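Local coordinates for protein, related to general stress protein 26(GS26) of B.subtilis (Clostridium acetobutylicum, PDB 2HQ7), which probably binds a flavin nucleotide and acts as an oxidoreductase of the pyridoxamine 5'-phosphate oxidase family, related to general stress protein 26, at residues Met38-Asp43 with Leu99-Cys104; Leu45-Leu50 with Cys121-Trp126; Trp49-Thr54 with Pro115-Leu120. All coordinates share one frame; numbering follows the deposited sequence.

Interaction 1: residues Met38-Asp43 with Leu99-Cys104; sequences MRLKHD and LWTDGC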
loop_
_atom_site.group_PDB
_atom_site.type_symbol
_atom_site.label_atom_id
_atom_site.label_comp_id
_atom_site.label_asym_id
_atom_site.label_seq_id
_atom_site.Cartn_x
_atom_site.Cartn_y
_atom_site.Cartn_z
HETATM N N MSE B 38 5.622 1.137 -11.248
HETATM C CA MSE B 38 7.053 0.985 -11.484
HETATM C C MSE B 38 7.719 2.346 -11.327
HETATM O O MSE B 38 7.199 3.370 -11.795
HETATM C CB MSE B 38 7.313 0.357 -12.864
HETATM C CG MSE B 38 8.624 0.767 -13.534
HETATM SE SE MSE B 38 9.091 -0.411 -15.050
HETATM C CE MSE B 38 9.625 -1.958 -13.933
ATOM N N ARG B 39 8.824 2.346 -10.602
ATOM C CA ARG B 39 9.646 3.502 -10.415
ATOM C C ARG B 39 10.558 3.622 -11.621
ATOM O O ARG B 39 11.433 2.788 -11.820
ATOM C CB ARG B 39 10.514 3.376 -9.164
ATOM C CG ARG B 39 11.408 4.609 -8.962
ATOM C CD ARG B 39 12.301 4.510 -7.757
ATOM N NE ARG B 39 13.176 3.346 -7.765
ATOM C CZ ARG B 39 14.250 3.200 -8.528
ATOM N NH1 ARG B 39 14.602 4.115 -9.419
ATOM N NH2 ARG B 39 14.951 2.101 -8.422
ATOM N N LEU B 40 10.336 4.665 -12.418
ATOM C CA LEU B 40 11.198 4.991 -13.538
ATOM C C LEU B 40 12.429 5.756 -13.031
ATOM O O LEU B 40 13.539 5.522 -13.478
ATOM C CB LEU B 40 10.443 5.851 -14.553
ATOM C CG LEU B 40 9.266 5.183 -15.235
ATOM C CD1 LEU B 40 8.518 6.204 -16.140
ATOM C CD2 LEU B 40 9.607 3.942 -16.013
ATOM N N LYS B 41 12.229 6.657 -12.089
ATOM C CA LYS B 41 13.317 7.517 -11.635
ATOM C C LYS B 41 12.952 8.119 -10.303
ATOM O O LYS B 41 11.768 8.304 -10.002
ATOM C CB LYS B 41 13.550 8.664 -12.655
ATOM C CG LYS B 41 14.637 9.671 -12.238
ATOM C CD LYS B 41 14.913 10.730 -13.275
ATOM C CE LYS B 41 16.200 11.508 -12.922
ATOM N NZ LYS B 41 17.397 10.723 -13.279
ATOM N N HIS B 42 13.955 8.434 -9.499
ATOM C CA HIS B 42 13.693 9.301 -8.379
ATOM C C HIS B 42 14.812 10.273 -8.097
ATOM O O HIS B 42 15.951 10.061 -8.526
ATOM C CB HIS B 42 13.377 8.486 -7.134
ATOM C CG HIS B 42 14.537 7.733 -6.594
ATOM N ND1 HIS B 42 15.168 8.085 -5.422
ATOM C CD2 HIS B 42 15.180 6.637 -7.060
ATOM C CE1 HIS B 42 16.150 7.228 -5.186
ATOM N NE2 HIS B 42 16.186 6.348 -6.172
ATOM N N ASP B 43 14.452 11.353 -7.396
ATOM C CA ASP B 43 15.403 12.301 -6.872
ATOM C C ASP B 43 15.352 12.280 -5.347
ATOM O O ASP B 43 14.540 12.968 -4.727
ATOM C CB ASP B 43 15.093 13.702 -7.396
ATOM C CG ASP B 43 16.109 14.747 -6.920
ATOM O OD1 ASP B 43 17.185 14.365 -6.409
ATOM O OD2 ASP B 43 15.828 15.953 -7.065
ATOM N N LEU B 99 12.148 9.512 -19.654
ATOM C CA LEU B 99 11.962 8.649 -18.494
ATOM C C LEU B 99 11.966 7.168 -18.807
ATOM O O LEU B 99 12.114 6.346 -17.894
ATOM C CB LEU B 99 10.641 9.040 -17.845
ATOM C CG LEU B 99 10.649 10.391 -17.165
ATOM C CD1 LEU B 99 9.179 10.754 -16.879
ATOM C CD2 LEU B 99 11.579 10.302 -15.881
ATOM N N TRP B 100 11.798 6.823 -20.087
ATOM C CA TRP B 100 11.819 5.431 -20.542
ATOM C C TRP B 100 13.054 4.697 -20.042
ATOM O O TRP B 100 14.147 5.265 -20.022
ATOM C CB TRP B 100 11.752 5.374 -22.077
ATOM C CG TRP B 100 11.753 3.989 -22.668
ATOM C CD1 TRP B 100 12.840 3.268 -23.039
ATOM C CD2 TRP B 100 10.613 3.171 -22.958
ATOM N NE1 TRP B 100 12.454 2.047 -23.543
ATOM C CE2 TRP B 100 11.090 1.969 -23.513
ATOM C CE3 TRP B 100 9.236 3.351 -22.828
ATOM C CZ2 TRP B 100 10.239 0.931 -23.904
ATOM C CZ3 TRP B 100 8.394 2.333 -23.227
ATOM C CH2 TRP B 100 8.900 1.138 -23.763
ATOM N N THR B 101 12.883 3.447 -19.617
ATOM C CA THR B 101 14.007 2.639 -19.151
ATOM C C THR B 101 13.940 1.254 -19.754
ATOM O O THR B 101 12.911 0.842 -20.290
ATOM C CB THR B 101 14.023 2.428 -17.613
ATOM O OG1 THR B 101 12.944 1.563 -17.241
ATOM C CG2 THR B 101 13.888 3.731 -16.843
ATOM N N ASP B 102 15.051 0.533 -19.651
ATOM C CA ASP B 102 15.062 -0.903 -19.886
ATOM C C ASP B 102 13.996 -1.563 -19.041
ATOM O O ASP B 102 13.715 -1.132 -17.916
ATOM C CB ASP B 102 16.423 -1.501 -19.529
ATOM C CG ASP B 102 17.468 -1.272 -20.609
ATOM O OD1 ASP B 102 17.211 -0.463 -21.540
ATOM O OD2 ASP B 102 18.549 -1.911 -20.521
ATOM N N GLY B 103 13.376 -2.600 -19.585
ATOM C CA GLY B 103 12.293 -3.246 -18.870
ATOM C C GLY B 103 11.018 -2.427 -18.712
ATOM O O GLY B 103 10.096 -2.861 -18.012
ATOM N N CYS B 104 10.965 -1.247 -19.331
ATOM C CA CYS B 104 9.706 -0.707 -19.781
ATOM C C CYS B 104 9.229 -1.567 -20.954
ATOM O O CYS B 104 8.027 -1.739 -21.163
ATOM C CB CYS B 104 9.845 0.730 -20.247
ATOM S SG CYS B 104 9.715 1.982 -18.963
HETATM O O HOH W 1 14.018 6.918 -16.230
#

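Interaction 2: residues Leu45-Leu50 with Cys121-Trp126; sequences LKKFWL and CFTAEW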
loop_
_atom_site.group_PDB
_atom_site.type_symbol
_atom_site.label_atom_id
_atom_site.label_comp_id
_atom_site.label_asym_id
_atom_site.label_seq_id
_atom_site.Cartn_x
_atom_site.Cartn_y
_atom_site.Cartn_z
ATOM N N LEU B 45 14.274 11.618 -1.819
ATOM C CA LEU B 45 12.880 11.411 -1.363
ATOM C C LEU B 45 11.951 12.523 -1.810
ATOM O O LEU B 45 10.779 12.568 -1.424
ATOM C CB LEU B 45 12.804 11.339 0.152
ATOM C CG LEU B 45 13.708 10.358 0.873
ATOM C CD1 LEU B 45 13.389 10.384 2.351
ATOM C CD2 LEU B 45 13.509 8.997 0.291
ATOM N N LYS B 46 12.455 13.400 -2.655
ATOM C CA LYS B 46 11.695 14.575 -3.084
ATOM C C LYS B 46 10.744 14.305 -4.227
ATOM O O LYS B 46 9.670 14.914 -4.319
ATOM C CB LYS B 46 12.685 15.656 -3.573
ATOM C CG LYS B 46 13.762 16.030 -2.573
ATOM C CD LYS B 46 14.549 17.278 -2.993
ATOM C CE LYS B 46 15.912 16.949 -3.609
ATOM N NZ LYS B 46 16.533 18.150 -4.317
ATOM N N LYS B 47 11.173 13.472 -5.167
ATOM C CA LYS B 47 10.463 13.361 -6.441
ATOM C C LYS B 47 10.617 11.964 -7.021
ATOM O O LYS B 47 11.707 11.391 -7.043
ATOM C CB LYS B 47 10.938 14.430 -7.464
ATOM C CG LYS B 47 9.887 15.479 -7.830
ATOM C CD LYS B 47 10.318 16.400 -8.990
ATOM C CE LYS B 47 9.332 17.559 -9.259
ATOM N NZ LYS B 47 9.523 18.236 -10.613
ATOM N N PHE B 48 9.496 11.416 -7.477
ATOM C CA PHE B 48 9.465 10.095 -8.092
ATOM C C PHE B 48 8.760 10.174 -9.432
ATOM O O PHE B 48 7.707 10.789 -9.562
ATOM C CB PHE B 48 8.734 9.128 -7.191
ATOM C CG PHE B 48 9.498 8.782 -5.973
ATOM C CD1 PHE B 48 9.621 9.710 -4.939
ATOM C CD2 PHE B 48 10.155 7.585 -5.877
ATOM C CE1 PHE B 48 10.344 9.433 -3.823
ATOM C CE2 PHE B 48 10.880 7.292 -4.736
ATOM C CZ PHE B 48 10.981 8.227 -3.723
ATOM N N TRP B 49 9.294 9.491 -10.414
ATOM C CA TRP B 49 8.634 9.387 -11.709
ATOM C C TRP B 49 8.271 7.927 -11.840
ATOM O O TRP B 49 9.120 7.054 -11.654
ATOM C CB TRP B 49 9.595 9.811 -12.828
ATOM C CG TRP B 49 9.842 11.281 -12.875
ATOM C CD1 TRP B 49 9.173 12.188 -13.618
ATOM C CD2 TRP B 49 10.831 12.013 -12.141
ATOM N NE1 TRP B 49 9.659 13.442 -13.378
ATOM C CE2 TRP B 49 10.721 13.346 -12.519
ATOM C CE3 TRP B 49 11.842 11.652 -11.258
ATOM C CZ2 TRP B 49 11.528 14.342 -11.975
ATOM C CZ3 TRP B 49 12.644 12.618 -10.729
ATOM C CH2 TRP B 49 12.496 13.963 -11.103
ATOM N N LEU B 50 7.002 7.670 -12.114
ATOM C CA LEU B 50 6.497 6.310 -12.056
ATOM C C LEU B 50 5.794 5.959 -13.328
ATOM O O LEU B 50 5.285 6.843 -14.037
ATOM C CB LEU B 50 5.508 6.169 -10.903
ATOM C CG LEU B 50 5.924 6.574 -9.500
ATOM C CD1 LEU B 50 4.702 6.656 -8.636
ATOM C CD2 LEU B 50 6.985 5.557 -8.912
ATOM N N CYS B 121 4.484 11.985 -12.339
ATOM C CA CYS B 121 5.499 12.588 -11.470
ATOM C C CYS B 121 4.890 12.846 -10.081
ATOM O O CYS B 121 3.918 13.592 -9.957
ATOM C CB CYS B 121 6.009 13.862 -12.109
ATOM S SG CYS B 121 7.278 14.630 -11.155
ATOM N N PHE B 122 5.418 12.151 -9.067
ATOM C CA PHE B 122 5.039 12.357 -7.669
ATOM C C PHE B 122 6.007 13.294 -6.962
ATOM O O PHE B 122 7.202 13.100 -7.039
ATOM C CB PHE B 122 5.064 11.029 -6.925
ATOM C CG PHE B 122 4.898 11.156 -5.411
ATOM C CD1 PHE B 122 3.644 11.364 -4.840
ATOM C CD2 PHE B 122 5.984 10.958 -4.563
ATOM C CE1 PHE B 122 3.487 11.435 -3.442
ATOM C CE2 PHE B 122 5.837 10.987 -3.176
ATOM C CZ PHE B 122 4.598 11.225 -2.603
ATOM N N THR B 123 5.474 14.263 -6.228
ATOM C CA THR B 123 6.265 15.216 -5.436
ATOM C C THR B 123 5.879 15.034 -3.987
ATOM O O THR B 123 4.720 15.235 -3.659
ATOM C CB THR B 123 5.940 16.677 -5.870
ATOM O OG1 THR B 123 6.291 16.832 -7.246
ATOM C CG2 THR B 123 6.679 17.729 -5.017
ATOM N N ALA B 124 6.831 14.592 -3.140
ATOM C CA ALA B 124 6.583 14.301 -1.723
ATOM C C ALA B 124 6.558 15.548 -0.852
ATOM O O ALA B 124 7.405 16.411 -0.984
ATOM C CB ALA B 124 7.655 13.287 -1.167
ATOM N N GLU B 125 5.578 15.633 0.043
ATOM C CA GLU B 125 5.497 16.722 1.028
ATOM C C GLU B 125 6.081 16.268 2.371
ATOM O O GLU B 125 6.815 17.013 3.018
ATOM C CB GLU B 125 4.054 17.153 1.230
ATOM C CG GLU B 125 3.397 17.844 -0.007
ATOM C CD GLU B 125 1.866 17.747 0.009
ATOM O OE1 GLU B 125 1.282 17.663 1.123
ATOM O OE2 GLU B 125 1.256 17.725 -1.089
ATOM N N TRP B 126 5.739 15.052 2.796
ATOM C CA TRP B 126 6.318 14.503 4.029
ATOM C C TRP B 126 6.369 12.992 4.020
ATOM O O TRP B 126 5.887 12.344 3.098
ATOM C CB TRP B 126 5.556 15.007 5.270
ATOM C CG TRP B 126 4.113 14.677 5.304
ATOM C CD1 TRP B 126 3.111 15.369 4.706
ATOM C CD2 TRP B 126 3.491 13.585 6.003
ATOM N NE1 TRP B 126 1.899 14.764 4.969
ATOM C CE2 TRP B 126 2.105 13.675 5.771
ATOM C CE3 TRP B 126 3.973 12.541 6.796
ATOM C CZ2 TRP B 126 1.191 12.754 6.302
ATOM C CZ3 TRP B 126 3.070 11.638 7.321
ATOM C CH2 TRP B 126 1.694 11.747 7.070
HETATM O O HOH W 2 9.641 16.960 -2.722
#

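Interaction 3: residues Trp49-Thr54 with Pro115-Leu120; sequences WLSTNT and PDYTAL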
loop_
_atom_site.group_PDB
_atom_site.type_symbol
_atom_site.label_atom_id
_atom_site.label_comp_id
_atom_site.label_asym_id
_atom_site.label_seq_id
_atom_site.Cartn_x
_atom_site.Cartn_y
_atom_site.Cartn_z
ATOM N N TRP B 49 9.294 9.491 -10.414
ATOM C CA TRP B 49 8.634 9.387 -11.709
ATOM C C TRP B 49 8.271 7.927 -11.840
ATOM O O TRP B 49 9.120 7.054 -11.654
ATOM C CB TRP B 49 9.595 9.811 -12.828
ATOM C CG TRP B 49 9.842 11.281 -12.875
ATOM C CD1 TRP B 49 9.173 12.188 -13.618
ATOM C CD2 TRP B 49 10.831 12.013 -12.141
ATOM N NE1 TRP B 49 9.659 13.442 -13.378
ATOM C CE2 TRP B 49 10.721 13.346 -12.519
ATOM C CE3 TRP B 49 11.842 11.652 -11.258
ATOM C CZ2 TRP B 49 11.528 14.342 -11.975
ATOM C CZ3 TRP B 49 12.644 12.618 -10.729
ATOM C CH2 TRP B 49 12.496 13.963 -11.103
ATOM N N LEU B 50 7.002 7.670 -12.114
ATOM C CA LEU B 50 6.497 6.310 -12.056
ATOM C C LEU B 50 5.794 5.959 -13.328
ATOM O O LEU B 50 5.285 6.843 -14.037
ATOM C CB LEU B 50 5.508 6.169 -10.903
ATOM C CG LEU B 50 5.924 6.574 -9.500
ATOM C CD1 LEU B 50 4.702 6.656 -8.636
ATOM C CD2 LEU B 50 6.985 5.557 -8.912
ATOM N N SER B 51 5.756 4.669 -13.606
ATOM C CA SER B 51 5.011 4.124 -14.731
ATOM C C SER B 51 3.864 3.221 -14.310
ATOM O O SER B 51 3.995 2.450 -13.391
ATOM C CB SER B 51 5.916 3.279 -15.614
ATOM O OG SER B 51 5.268 3.034 -16.833
ATOM N N THR B 52 2.759 3.324 -15.032
ATOM C CA THR B 52 1.651 2.404 -14.889
ATOM C C THR B 52 0.899 2.306 -16.207
ATOM O O THR B 52 1.116 3.107 -17.142
ATOM C CB THR B 52 0.721 2.824 -13.730
ATOM O OG1 THR B 52 -0.092 1.712 -13.325
ATOM C CG2 THR B 52 -0.150 4.046 -14.114
ATOM N N ASN B 53 0.028 1.309 -16.288
ATOM C CA ASN B 53 -0.807 1.128 -17.468
ATOM C C ASN B 53 -1.916 2.180 -17.547
ATOM O O ASN B 53 -2.578 2.479 -16.554
ATOM C CB ASN B 53 -1.389 -0.281 -17.502
ATOM C CG ASN B 53 -2.188 -0.612 -16.241
ATOM O OD1 ASN B 53 -1.648 -1.159 -15.256
ATOM N ND2 ASN B 53 -3.467 -0.241 -16.248
ATOM N N THR B 54 -2.094 2.753 -18.737
ATOM C CA THR B 54 -3.210 3.655 -18.988
ATOM C C THR B 54 -4.493 2.908 -18.677
ATOM O O THR B 54 -4.774 1.880 -19.279
ATOM C CB THR B 54 -3.266 4.106 -20.438
ATOM O OG1 THR B 54 -1.951 4.462 -20.872
ATOM C CG2 THR B 54 -4.226 5.300 -20.601
ATOM N N PRO B 115 0.198 2.887 -26.287
ATOM C CA PRO B 115 -0.890 3.613 -25.659
ATOM C C PRO B 115 -1.089 3.264 -24.184
ATOM O O PRO B 115 -1.745 4.011 -23.499
ATOM C CB PRO B 115 -2.113 3.204 -26.484
ATOM C CG PRO B 115 -1.746 1.928 -27.106
ATOM C CD PRO B 115 -0.287 1.966 -27.337
ATOM N N ASP B 116 -0.523 2.152 -23.694
ATOM C CA ASP B 116 -0.636 1.803 -22.307
ATOM C C ASP B 116 0.476 2.337 -21.395
ATOM O O ASP B 116 0.471 2.035 -20.202
ATOM C CB ASP B 116 -0.682 0.282 -22.165
ATOM C CG ASP B 116 -1.820 -0.334 -22.951
ATOM O OD1 ASP B 116 -2.968 0.147 -22.818
ATOM O OD2 ASP B 116 -1.555 -1.282 -23.720
ATOM N N TYR B 117 1.436 3.072 -21.946
ATOM C CA TYR B 117 2.514 3.643 -21.159
ATOM C C TYR B 117 2.043 4.997 -20.662
ATOM O O TYR B 117 1.884 5.922 -21.439
ATOM C CB TYR B 117 3.768 3.750 -22.019
ATOM C CG TYR B 117 4.955 4.532 -21.447
ATOM C CD1 TYR B 117 5.322 4.418 -20.130
ATOM C CD2 TYR B 117 5.721 5.355 -22.262
ATOM C CE1 TYR B 117 6.414 5.132 -19.618
ATOM C CE2 TYR B 117 6.827 6.087 -21.757
ATOM C CZ TYR B 117 7.152 5.973 -20.435
ATOM O OH TYR B 117 8.235 6.665 -19.927
ATOM N N THR B 118 1.788 5.095 -19.367
ATOM C CA THR B 118 1.506 6.375 -18.706
ATOM C C THR B 118 2.663 6.699 -17.762
ATOM O O THR B 118 3.160 5.829 -17.065
ATOM C CB THR B 118 0.175 6.316 -17.932
ATOM O OG1 THR B 118 -0.905 6.339 -18.867
ATOM C CG2 THR B 118 -0.003 7.505 -16.936
ATOM N N ALA B 119 3.129 7.945 -17.782
ATOM C CA ALA B 119 4.181 8.363 -16.883
ATOM C C ALA B 119 3.614 9.381 -15.921
ATOM O O ALA B 119 2.844 10.269 -16.319
ATOM C CB ALA B 119 5.331 8.943 -17.641
ATOM N N LEU B 120 4.004 9.261 -14.665
ATOM C CA LEU B 120 3.525 10.166 -13.603
ATOM C C LEU B 120 4.682 10.784 -12.852
ATOM O O LEU B 120 5.749 10.209 -12.759
ATOM C CB LEU B 120 2.630 9.402 -12.616
ATOM C CG LEU B 120 1.471 8.748 -13.344
ATOM C CD1 LEU B 120 1.896 7.329 -13.673
ATOM C CD2 LEU B 120 0.222 8.730 -12.557
HETATM O O HOH W 3 -3.540 -0.306 -20.339
#

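Interaction 1: residues Met38-Asp43 with Leu99-Cys104
Leu40 presses its branched end against Leu99 and Cys104, in the loop that leaves helix 93-99, from a classic beta bulge in which it and Lys41 both face Trp49 of the neighbouring strand. Of the 289 Å² buried between Met38-Asp43 and Leu99-Cys104, Leu40 and Leu99 contribute the largest shares, Met38 the next. The two methyls of Leu40 meet different partners. CD1 reaches CB of Leu99 at 3.9 Å, the two side chains crossing at about a right angle, while CD2 lies 3.5 Å from SG of Cys104. Leu99 in turn lays CD2 alongside CB of Lys41, 4.1 Å away; farther out the lysine bends at its last torsion and its end leads away from the loop. Met38, present as selenomethionine, is extended through chi1 and chi2 (150° and 165°), which carries SE to 4.0 Å from the carbonyl O of Gly103; the bend at chi3 turns only CE. That oxygen is buried here without a polar partner in the model. Thr101 to Cys104 form a type II turn, with Gly103 at positive phi and Cys104 N bonded to Thr101 O. The sulfur of Cys104 also accepts a long bond from Thr101 N, so the atom that receives the leucine methyl is tied back into its own turn. Tyr117 of strand 117-131 packs on both leucines. The polar link between the segments is a water, which donates to Leu40 O at 3.1 Å and to Leu99 O at 2.6 Å.

Interaction 2: residues Leu45-Leu50 with Cys121-Trp126
Phe48 and Phe122 form a hydrogen-bonded pair of the antiparallel sheet, their side chains side by side and pointing the same way. CD1 of Phe48 comes to the edge of the Phe122 ring, near its plane, 3.9 Å from CD2. The first torsions differ, with CG beside the backbone N in Phe48 (chi1 -71°) but anti to it in Phe122 (chi1 171°), which offsets the rings while both point into the core: Phe48 meets Phe72, Leu83 and Val15, Phe122 meets Ile68, and both touch Leu70. Between the two backbones, Phe48 N donates to Phe122 O at 2.9 Å, and Phe122 N returns a 2.7 Å bond to Phe48 O.

The other face of the sheet carries Lys47, Trp49, Cys121 and Thr123. Here SG of Cys121, anti to its backbone N (chi1 -178°), lies over one face of the indole of Trp49, toward its rim and 3.5 Å from NE1, a sulfur-aromatic contact with the five-membered ring. Lys47 extends beside Thr123, its CE 3.7 Å from OG1, and its CD and CE also pass close to the cysteine sulfur. Toward the end of the pairing, Ala124 N bonds to Lys46 O. A water donates to the same oxygen at 2.6 Å and to Ala124 O. Lys46 and Lys47 both face Asp43, a classic beta bulge.

The chemistry is thus divided by face: aromatic carbon goes to the buried side, whereas the opposite side joins a polarisable sulfur to an indole and lets a lysine use its methylenes for packing while its amine lies beyond them.

Interaction 3: residues Trp49-Thr54 with Pro115-Leu120
Strands 49-53 and 117-120 run antiparallel, their axes 4.7 Å apart at the closest and their directions 152° apart. Leu50 with Leu120 and Thr52 with Thr118 are hydrogen-bonded pairs, and Ser51 with Ala119 is the non-hydrogen-bonded pair between them. The bonds from Leu50 N to Leu120 O (2.9 Å) and from Leu120 N to Leu50 O are shorter than that from Thr52 N to Thr118 O (3.3 Å). Thr54 N donates to Asp116 O, continuing the contact to these two residues.

On the face with Leu50, Thr52 and Leu120, CD1 of Leu120 lies 3.9 Å from CG2 of Thr52, and Met37 packs against all three residues. The other face carries Ser51, whose OG sits at the edge of the Tyr117 ring, 3.6 Å from CD1; this hydroxyl is hydrogen-bonded to Tyr108 OH, while Tyr117 OH bonds to Lys96 O. Next to Asp116, Thr54 OG1, set beside its backbone N (chi1 -45°), donates to Pro115 O at 2.7 Å, in the carbonyl plane and on a lone pair. Thr54 OG1 is also hydrogen-bonded to Thr118 OG1, 2.9 Å away, the two threonine side chains crossing at about a right angle. A water donates to Thr54 O and, weakly, to Asp116 OD1.

A ladder of antiparallel pairs, with the threonine hydroxyl bonds beside it, thus joins two neighbouring strands of the curled sheet, consistent with the split-barrel, FMN-binding fold of the pyridoxamine 5'-phosphate oxidase family.

Interactions 2 and 3 are successive parts of one pairing, strand 47-53 with strand 117-131; they share Trp49 and Leu50, and their centres are about 15 Å apart. Interaction 1 lies on the other neighbour of strand 47-53, its centre about 13 Å from that of interaction 2 and about 10 Å from that of interaction 3. Backbone bonds join it to them: Leu40 N to Trp49 O and Lys41 O to Trp49 N, both 2.8 Å, and Met38 O to Ser51 N, 2.7 Å. Leu99 CD1 also meets Trp49 CD1 at 3.6 Å, so the indole touches both Leu99 of interaction 1 and Cys121 of interaction 2.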